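Local coordinates for NAD-dependent dehydrogenase (PDB 4Z0P), which reduces glyoxylate and hydroxypyruvate with NADPH as cofactor, as a dimeric member of the D-2-hydroxyacid dehydrogenase family, at residues 97-102 / 284-289; 105-110 / 157-162; 144-149 / 199-204. One frame throughout, in Å; residues are numbered along the deposited sequence.

Contact 1: residues 97-102 / 284-289. With NDP (NADPH dihydro-nicotinamide-adenine-dinucleotide phosphate), chain H.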
# COMPACT_ATOMS: atom_id res chain seq x y z
N ARG A 97 3.74 14.53 13.04
CA ARG A 97 3.77 14.08 11.65
C ARG A 97 4.31 12.67 11.50
O ARG A 97 3.85 11.93 10.64
CB ARG A 97 4.65 15.04 10.81
CG ARG A 97 4.89 14.60 9.38
N THR A 98 5.29 12.29 12.32
CA THR A 98 5.87 10.93 12.20
C THR A 98 4.85 9.85 12.55
O THR A 98 4.75 8.82 11.87
CB THR A 98 7.11 10.73 13.12
OG1 THR A 98 6.75 10.92 14.50
CG2 THR A 98 8.24 11.66 12.70
N LEU A 99 4.04 10.11 13.58
CA LEU A 99 3.03 9.11 13.98
C LEU A 99 1.93 9.00 12.93
O LEU A 99 1.53 7.91 12.49
CB LEU A 99 2.46 9.48 15.36
CG LEU A 99 1.63 8.40 16.03
CD1 LEU A 99 2.46 7.23 16.48
CD2 LEU A 99 0.95 9.01 17.26
N THR A 100 1.47 10.15 12.46
CA THR A 100 0.41 10.20 11.48
C THR A 100 0.80 9.52 10.18
O THR A 100 0.02 8.75 9.61
CB THR A 100 0.02 11.66 11.20
OG1 THR A 100 -0.32 12.28 12.45
CG2 THR A 100 -1.16 11.75 10.28
N THR A 101 2.01 9.82 9.71
CA THR A 101 2.45 9.27 8.42
C THR A 101 2.59 7.75 8.50
O THR A 101 2.27 7.03 7.54
CB THR A 101 3.69 10.00 7.88
OG1 THR A 101 3.73 9.85 6.46
CG2 THR A 101 5.00 9.52 8.49
N ARG A 102 3.02 7.26 9.65
CA ARG A 102 3.17 5.82 9.89
C ARG A 102 1.82 5.10 9.90
O ARG A 102 1.68 4.02 9.29
CB ARG A 102 3.95 5.59 11.17
CG ARG A 102 5.43 5.90 11.10
CD ARG A 102 6.05 5.99 12.48
NE ARG A 102 7.50 6.20 12.43
CZ ARG A 102 8.42 5.22 12.37
NH1 ARG A 102 8.06 3.95 12.45
NH2 ARG A 102 9.71 5.53 12.30
N VAL A 284 1.60 -2.44 16.01
CA VAL A 284 2.68 -1.71 15.36
C VAL A 284 2.20 -0.81 14.20
O VAL A 284 2.99 -0.39 13.34
CB VAL A 284 3.78 -2.68 14.85
CG1 VAL A 284 4.57 -3.26 16.01
CG2 VAL A 284 3.22 -3.80 13.96
N ALA A 285 0.90 -0.49 14.14
CA ALA A 285 0.42 0.27 12.99
C ALA A 285 1.13 1.63 12.91
O ALA A 285 1.52 2.05 11.82
CB ALA A 285 -1.09 0.45 13.02
N ALA A 286 1.32 2.28 14.05
CA ALA A 286 2.10 3.53 14.06
C ALA A 286 2.97 3.56 15.29
O ALA A 286 2.48 3.88 16.40
CB ALA A 286 1.18 4.73 13.99
N SER A 287 4.23 3.20 15.12
CA SER A 287 5.21 3.21 16.23
C SER A 287 5.54 4.65 16.60
O SER A 287 5.54 5.53 15.74
CB SER A 287 6.50 2.50 15.81
OG SER A 287 6.22 1.10 15.67
N SER A 288 5.82 4.90 17.87
CA SER A 288 6.28 6.23 18.29
C SER A 288 7.79 6.37 18.02
O SER A 288 8.59 5.60 18.54
CB SER A 288 5.99 6.45 19.78
OG SER A 288 4.60 6.61 20.03
N ASP A 289 8.14 7.35 17.21
CA ASP A 289 9.52 7.74 16.96
C ASP A 289 9.97 8.46 18.22
O ASP A 289 9.47 9.53 18.53
CB ASP A 289 9.54 8.68 15.73
CG ASP A 289 10.90 9.22 15.38
OD1 ASP A 289 11.72 9.48 16.28
OD2 ASP A 289 11.15 9.42 14.17
PA NDP H . -8.21 12.02 17.66
O1A NDP H . -8.63 12.44 19.06
O2A NDP H . -7.55 13.06 16.80
O5B NDP H . -9.52 11.52 16.93
C5B NDP H . -10.50 10.70 17.54
C4B NDP H . -11.70 10.65 16.63
O4B NDP H . -12.59 9.69 17.18
C3B NDP H . -12.47 11.97 16.54
O3B NDP H . -12.95 12.09 15.21
C2B NDP H . -13.62 11.75 17.50
O2B NDP H . -14.79 12.49 17.21
C1B NDP H . -13.88 10.29 17.28
N9A NDP H . -14.65 9.73 18.40
C8A NDP H . -14.30 9.55 19.69
N7A NDP H . -15.26 9.03 20.43
C5A NDP H . -16.29 8.86 19.55
C6A NDP H . -17.60 8.36 19.70
N6A NDP H . -18.08 7.90 20.88
N1A NDP H . -18.41 8.33 18.60
C2A NDP H . -17.93 8.79 17.43
N3A NDP H . -16.72 9.28 17.18
C4A NDP H . -15.93 9.28 18.29
O3 NDP H . -7.30 10.70 17.89
PN NDP H . -6.18 10.23 16.82
O1N NDP H . -6.74 10.23 15.44
O2N NDP H . -4.89 10.93 17.08
O5D NDP H . -5.97 8.75 17.38
C5D NDP H . -7.04 7.83 17.33
C4D NDP H . -6.71 6.57 18.12
O4D NDP H . -5.80 5.75 17.37
C3D NDP H . -5.98 6.76 19.44
O3D NDP H . -6.90 7.14 20.48
C2D NDP H . -5.32 5.43 19.72
O2D NDP H . -6.19 4.58 20.49
C1D NDP H . -5.20 4.85 18.29
N1N NDP H . -3.81 4.63 17.88
C2N NDP H . -3.34 3.35 17.60
C3N NDP H . -2.05 3.12 17.21
C7N NDP H . -1.56 1.78 16.75
O7N NDP H . -0.33 1.61 16.68
N7N NDP H . -2.42 0.82 16.47
C4N NDP H . -1.11 4.26 17.13
C5N NDP H . -1.69 5.59 17.46
C6N NDP H . -2.96 5.74 17.79
P2B NDP H . -14.87 14.07 17.48
O1X NDP H . -14.00 14.67 16.41
O2X NDP H . -16.35 14.35 17.27
O3X NDP H . -14.39 14.30 18.86
O HOH W 1 5.99 8.63 15.82
O HOH W 2 5.47 2.62 12.13
O HOH W 3 9.55 8.39 12.21
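Arg-102, on the first turns of helix 97-115, lies nearest Ala-286 of the loop 284-289, with their CA atoms 4.9 Å apart. Thr-98, one turn earlier, faces Asp-289. No direct hydrogen bond joins the two segments; waters do the bridging. The extended chain of Arg-102 carries the guanidinium past Ser-287. Its CD rests 3.3 Å from Ser-287 O, and its CB packs on Ala-286. Thr-98 O and waters 2 and 3 lie in the guanidinium plane, at its edge. Water 2 links NH1 of Arg-102 to Ser-287 N. Water 3 accepts from Arg-102 NH2 and donates to Asp-289 OD2, 2.7 Å from the water. NH1 also bonds to Gln-135 O of the second subunit. Arg-102 O and Ala-285 O, 3.2 Å apart, both accept from Arg-116 of the second subunit.

This loop follows the last strand of the Rossmann-type NADPH-binding sheet and meets the nicotinamide. Ala-286 N donates to NDP O7N at 3.2 Å, with a fairly straight N-H...O angle of 163°. Leu-99 packs on Ala-286 too: its CG is anti to the backbone N (chi1 -168°), CD1 is 3.8 Å from Ala-286 CB, and the side chain is about 4 Å from the bound oxalate. Water 1 donates to Thr-98 OG1 and Ser-287 O and accepts from Asp-289 N, 2.9 Å away. Thr-98 OG1 is also bonded to Asp-96. Asp-289 OD1 caps the next helix at Ala-292 N.

Contact 2: residues 105-110 / 157-162; sequences EWVMMQ and RKLAAM
Met-108 reaches from helix 97-115 to helix 150-161, the first helix after the glycine-rich turn of the Rossmann-type domain. The short helical segments run 40° apart in direction, and their axes approach to 10.1 Å. That spacing is bridged by side chains, with no hydrogen bond across.

The tight part is the end of Met-108. CG stands anti to the backbone N (chi1 180°), and bends at chi2 and chi3 bring SD and CE against the other helix. CE lies 3.4 Å from Lys-158 O and also packs on Leu-159 CD2. Met-108 and Leu-159 overlap side by side, pointing opposite ways. Met-162 lies across Met-108, with its CG 3.7 Å from Met-108 SD. Deeper in, Val-107 CG1 meets Leu-159 CD1 at 4.0 Å, again crosswise. Leu-159 continues onto Val-166 of the central sheet. The second subunit packs against the tight part, its Leu-112 on Met-108 and its Ser-104 on Met-162.

The looser side is at Lys-158, which is partly exposed. Its CB comes no nearer than 4.2 Å to Met-108 CE, and its NZ turns to a salt bridge with Asp-154. The closest carbon pair of the contact, tighter than usual van der Waals packing, is Met-108 CE to Met-162 CG at 3.4 Å.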
# COMPACT_ATOMS: atom_id res chain seq x y z
N GLU A 105 0.54 4.78 6.37
CA GLU A 105 1.21 3.66 5.70
C GLU A 105 0.51 2.35 5.98
O GLU A 105 0.25 1.56 5.08
CB GLU A 105 2.65 3.50 6.16
CG GLU A 105 3.60 4.62 5.79
CD GLU A 105 4.92 4.54 6.56
OE1 GLU A 105 5.12 3.56 7.30
OE2 GLU A 105 5.72 5.50 6.47
N TRP A 106 0.24 2.09 7.25
CA TRP A 106 -0.35 0.81 7.63
C TRP A 106 -1.77 0.67 7.07
O TRP A 106 -2.14 -0.38 6.55
CB TRP A 106 -0.34 0.65 9.17
CG TRP A 106 -0.86 -0.70 9.65
CD1 TRP A 106 -0.12 -1.80 9.95
CD2 TRP A 106 -2.23 -1.05 9.90
NE1 TRP A 106 -0.95 -2.82 10.39
CE2 TRP A 106 -2.24 -2.39 10.35
CE3 TRP A 106 -3.44 -0.36 9.81
CZ2 TRP A 106 -3.44 -3.06 10.70
CZ3 TRP A 106 -4.62 -1.01 10.16
CH2 TRP A 106 -4.60 -2.35 10.61
N VAL A 107 -2.57 1.74 7.16
CA VAL A 107 -3.94 1.71 6.64
C VAL A 107 -3.93 1.49 5.12
O VAL A 107 -4.66 0.66 4.61
CB VAL A 107 -4.72 3.00 7.02
CG1 VAL A 107 -6.09 3.03 6.35
CG2 VAL A 107 -4.88 3.09 8.53
N MET A 108 -3.08 2.23 4.43
CA MET A 108 -2.95 2.07 2.97
C MET A 108 -2.55 0.64 2.65
O MET A 108 -3.11 0.03 1.72
CB MET A 108 -1.90 3.04 2.44
CG MET A 108 -1.67 2.96 0.92
SD MET A 108 -3.13 3.42 -0.06
CE MET A 108 -3.20 5.16 0.38
N MET A 109 -1.58 0.10 3.39
CA MET A 109 -1.15 -1.28 3.12
C MET A 109 -2.31 -2.26 3.25
O MET A 109 -2.48 -3.14 2.40
CB MET A 109 -0.01 -1.70 4.02
CG MET A 109 0.56 -3.05 3.64
SD MET A 109 2.08 -3.42 4.55
CE MET A 109 1.40 -3.61 6.13
N GLN A 110 -3.11 -2.12 4.31
CA GLN A 110 -4.22 -3.07 4.49
C GLN A 110 -5.24 -2.93 3.38
O GLN A 110 -5.75 -3.92 2.86
CB GLN A 110 -4.95 -2.87 5.81
CG GLN A 110 -4.08 -2.88 7.05
CD GLN A 110 -3.02 -3.94 7.05
OE1 GLN A 110 -3.30 -5.12 6.80
NE2 GLN A 110 -1.78 -3.54 7.33
N ARG A 157 -7.47 11.14 3.36
CA ARG A 157 -6.94 11.94 2.24
C ARG A 157 -6.02 11.09 1.38
O ARG A 157 -6.08 11.13 0.14
CB ARG A 157 -6.21 13.18 2.74
CG ARG A 157 -7.07 14.25 3.39
CD ARG A 157 -6.24 15.48 3.79
NE ARG A 157 -5.15 15.19 4.76
CZ ARG A 157 -5.19 15.40 6.09
NH1 ARG A 157 -6.25 15.92 6.67
NH2 ARG A 157 -4.13 15.09 6.86
N LYS A 158 -5.15 10.31 2.04
CA LYS A 158 -4.22 9.47 1.29
C LYS A 158 -4.89 8.35 0.52
O LYS A 158 -4.52 8.09 -0.62
CB LYS A 158 -3.10 8.97 2.21
CG LYS A 158 -2.12 10.09 2.51
CD LYS A 158 -1.20 9.81 3.64
CE LYS A 158 -0.12 10.86 3.79
NZ LYS A 158 0.68 10.67 5.00
N LEU A 159 -5.87 7.70 1.12
CA LEU A 159 -6.63 6.68 0.41
C LEU A 159 -7.33 7.26 -0.81
O LEU A 159 -7.30 6.65 -1.89
CB LEU A 159 -7.63 6.02 1.33
CG LEU A 159 -7.05 5.12 2.39
CD1 LEU A 159 -8.09 4.89 3.49
CD2 LEU A 159 -6.57 3.79 1.81
N ALA A 160 -7.93 8.43 -0.65
CA ALA A 160 -8.63 9.08 -1.78
C ALA A 160 -7.64 9.38 -2.91
O ALA A 160 -7.96 9.16 -4.09
CB ALA A 160 -9.33 10.36 -1.33
N ALA A 161 -6.44 9.83 -2.56
CA ALA A 161 -5.42 10.15 -3.56
C ALA A 161 -4.96 8.93 -4.35
O ALA A 161 -4.52 9.06 -5.50
CB ALA A 161 -4.22 10.87 -2.94
N MET A 162 -5.04 7.76 -3.73
CA MET A 162 -4.68 6.51 -4.41
C MET A 162 -5.82 5.93 -5.24
O MET A 162 -5.63 4.93 -5.94
CB MET A 162 -4.18 5.49 -3.40
CG MET A 162 -2.73 5.70 -2.98
SD MET A 162 -1.56 5.49 -4.32
CE MET A 162 -1.83 3.76 -4.73

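Contact 3: residues 144-149 / 199-204; sequences GIMGMG and GLLPLT. With NDP (NADPH dihydro-nicotinamide-adenine-dinucleotide phosphate), chain H.
The glycine-rich turn of the Rossmann-type fold, here Gly-147 and Gly-149 after strand 142-146, meets the loop leaving strand 196-199. Met-146 and Gly-199 form a parallel bridge. Leu-200 N donates to Met-146 O at 2.9 Å. The loop then turns away over the cofactor. Gly-147 packs close against it, with its CA 3.7 Å from Leu-201 CD2. Gly-147 CA also lies 3.7 Å from Leu-200 O, and Gly-149 CA 3.3 Å from NDP O5B.

Leu-201 CG sits 3.6 Å from Met-146 O. With CG anti to the carbonyl carbon (chi1 -71°), its CD2 comes within 3.6 Å of NDP C4A of the adenine. Pro-202 CD adds a contact to NDP O4B at 3.4 Å. Met-148 N makes a weak hydrogen bond to O3B on the adenine-side ribose of NDP. Water 4 accepts from Gly-149 N and donates to Leu-200 O and to NDP O1N, 2.7 Å away.

Around this site, Ile-145 packs on Leu-200 and on helix 150-161. Met-146 leans on helix 187-193, and strand 165-169 pairs with Ile-145 on the other edge.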
# COMPACT_ATOMS: atom_id res chain seq x y z
N GLY A 144 -14.63 3.14 4.43
CA GLY A 144 -15.34 3.94 5.41
C GLY A 144 -14.51 3.97 6.68
O GLY A 144 -14.23 2.91 7.23
N ILE A 145 -14.14 5.16 7.14
CA ILE A 145 -13.29 5.29 8.32
C ILE A 145 -14.10 5.80 9.49
O ILE A 145 -14.73 6.86 9.39
CB ILE A 145 -12.11 6.25 8.05
CG1 ILE A 145 -11.25 5.71 6.90
CG2 ILE A 145 -11.27 6.40 9.32
CD1 ILE A 145 -10.31 6.73 6.33
N MET A 146 -14.13 5.02 10.57
CA MET A 146 -14.72 5.44 11.84
C MET A 146 -13.62 6.06 12.71
O MET A 146 -12.68 5.37 13.12
CB MET A 146 -15.42 4.29 12.54
CG MET A 146 -16.70 3.88 11.84
SD MET A 146 -17.52 2.40 12.43
CE MET A 146 -18.02 2.89 14.05
N GLY A 147 -13.78 7.36 12.99
CA GLY A 147 -12.78 8.19 13.66
C GLY A 147 -12.15 9.13 12.66
O GLY A 147 -11.35 8.70 11.83
N MET A 148 -12.52 10.40 12.72
CA MET A 148 -12.10 11.44 11.77
C MET A 148 -11.22 12.47 12.47
O MET A 148 -11.43 13.68 12.32
CB MET A 148 -13.33 12.14 11.19
CG MET A 148 -14.04 11.37 10.10
SD MET A 148 -13.10 11.47 8.56
CE MET A 148 -12.21 9.92 8.58
N GLY A 149 -10.27 11.99 13.25
CA GLY A 149 -9.36 12.85 13.96
C GLY A 149 -8.06 13.00 13.21
O GLY A 149 -8.02 12.94 11.97
N GLY A 199 -11.21 1.17 11.43
CA GLY A 199 -11.35 1.74 12.76
C GLY A 199 -10.11 2.53 13.20
O GLY A 199 -9.03 1.97 13.35
N LEU A 200 -10.30 3.82 13.44
CA LEU A 200 -9.30 4.72 14.01
C LEU A 200 -9.92 5.56 15.13
O LEU A 200 -9.71 6.76 15.21
CB LEU A 200 -8.71 5.60 12.93
CG LEU A 200 -7.73 4.84 12.01
CD1 LEU A 200 -7.40 5.68 10.79
CD2 LEU A 200 -6.48 4.43 12.74
N LEU A 201 -10.66 4.88 15.99
CA LEU A 201 -11.29 5.49 17.17
C LEU A 201 -10.41 5.25 18.40
O LEU A 201 -9.75 4.22 18.51
CB LEU A 201 -12.64 4.84 17.45
CG LEU A 201 -13.81 5.12 16.49
CD1 LEU A 201 -14.94 4.14 16.74
CD2 LEU A 201 -14.27 6.56 16.63
N PRO A 202 -10.44 6.18 19.36
CA PRO A 202 -9.92 5.87 20.70
C PRO A 202 -10.80 4.83 21.39
O PRO A 202 -11.94 4.62 20.96
CB PRO A 202 -10.00 7.20 21.44
CG PRO A 202 -10.97 8.03 20.66
CD PRO A 202 -11.20 7.44 19.31
N LEU A 203 -10.24 4.16 22.40
CA LEU A 203 -11.03 3.38 23.35
C LEU A 203 -11.54 4.33 24.40
O LEU A 203 -10.75 4.96 25.11
CB LEU A 203 -10.24 2.27 24.04
CG LEU A 203 -11.07 1.39 25.01
CD1 LEU A 203 -12.28 0.75 24.36
CD2 LEU A 203 -10.18 0.34 25.64
N THR A 204 -12.86 4.39 24.51
CA THR A 204 -13.52 5.09 25.60
C THR A 204 -14.68 4.23 26.05
O THR A 204 -15.06 3.28 25.35
CB THR A 204 -14.09 6.44 25.14
OG1 THR A 204 -15.21 6.19 24.28
CG2 THR A 204 -13.02 7.23 24.40
PA NDP H . -8.21 12.02 17.66
O1A NDP H . -8.63 12.44 19.06
O2A NDP H . -7.55 13.06 16.80
O5B NDP H . -9.52 11.52 16.93
C5B NDP H . -10.50 10.70 17.54
C4B NDP H . -11.70 10.65 16.63
O4B NDP H . -12.59 9.69 17.18
C3B NDP H . -12.47 11.97 16.54
O3B NDP H . -12.95 12.09 15.21
C2B NDP H . -13.62 11.75 17.50
O2B NDP H . -14.79 12.49 17.21
C1B NDP H . -13.88 10.29 17.28
N9A NDP H . -14.65 9.73 18.40
C8A NDP H . -14.30 9.55 19.69
N7A NDP H . -15.26 9.03 20.43
C5A NDP H . -16.29 8.86 19.55
C6A NDP H . -17.60 8.36 19.70
N6A NDP H . -18.08 7.90 20.88
N1A NDP H . -18.41 8.33 18.60
C2A NDP H . -17.93 8.79 17.43
N3A NDP H . -16.72 9.28 17.18
C4A NDP H . -15.93 9.28 18.29
O3 NDP H . -7.30 10.70 17.89
PN NDP H . -6.18 10.23 16.82
O1N NDP H . -6.74 10.23 15.44
O2N NDP H . -4.89 10.93 17.08
O5D NDP H . -5.97 8.75 17.38
C5D NDP H . -7.04 7.83 17.33
C4D NDP H . -6.71 6.57 18.12
O4D NDP H . -5.80 5.75 17.37
C3D NDP H . -5.98 6.76 19.44
O3D NDP H . -6.90 7.14 20.48
C2D NDP H . -5.32 5.43 19.72
O2D NDP H . -6.19 4.58 20.49
C1D NDP H . -5.20 4.85 18.29
N1N NDP H . -3.81 4.63 17.88
C2N NDP H . -3.34 3.35 17.60
C3N NDP H . -2.05 3.12 17.21
C7N NDP H . -1.56 1.78 16.75
O7N NDP H . -0.33 1.61 16.68
N7N NDP H . -2.42 0.82 16.47
C4N NDP H . -1.11 4.26 17.13
C5N NDP H . -1.69 5.59 17.46
C6N NDP H . -2.96 5.74 17.79
P2B NDP H . -14.87 14.07 17.48
O1X NDP H . -14.00 14.67 16.41
O2X NDP H . -16.35 14.35 17.27
O3X NDP H . -14.39 14.30 18.86
O HOH W 4 -8.88 9.43 13.98

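Contacts 1 and 3 both hold NADPH, but at different parts. Contact 1 meets the nicotinamide amide, and contact 3 runs from the adenine side past the pyrophosphate to the nicotinamide ribose. Contact 3 is buried, touches no other protein chain and has the only direct hydrogen bond between segments. Contact 1 is partly buried and relies on waters. Contact 2 is buried, has no hydrogen bond across it and rests mainly on apolar side chains. Contacts 1 and 2 share helix 97-115 and both border the second subunit; they touch where Trp-106 meets Ala-285. Contact 2 joins contact 3 through Leu-159 on Ile-145 and Val-107 on Leu-200, linking the helices to strand 142-146 and the loop after 196-199.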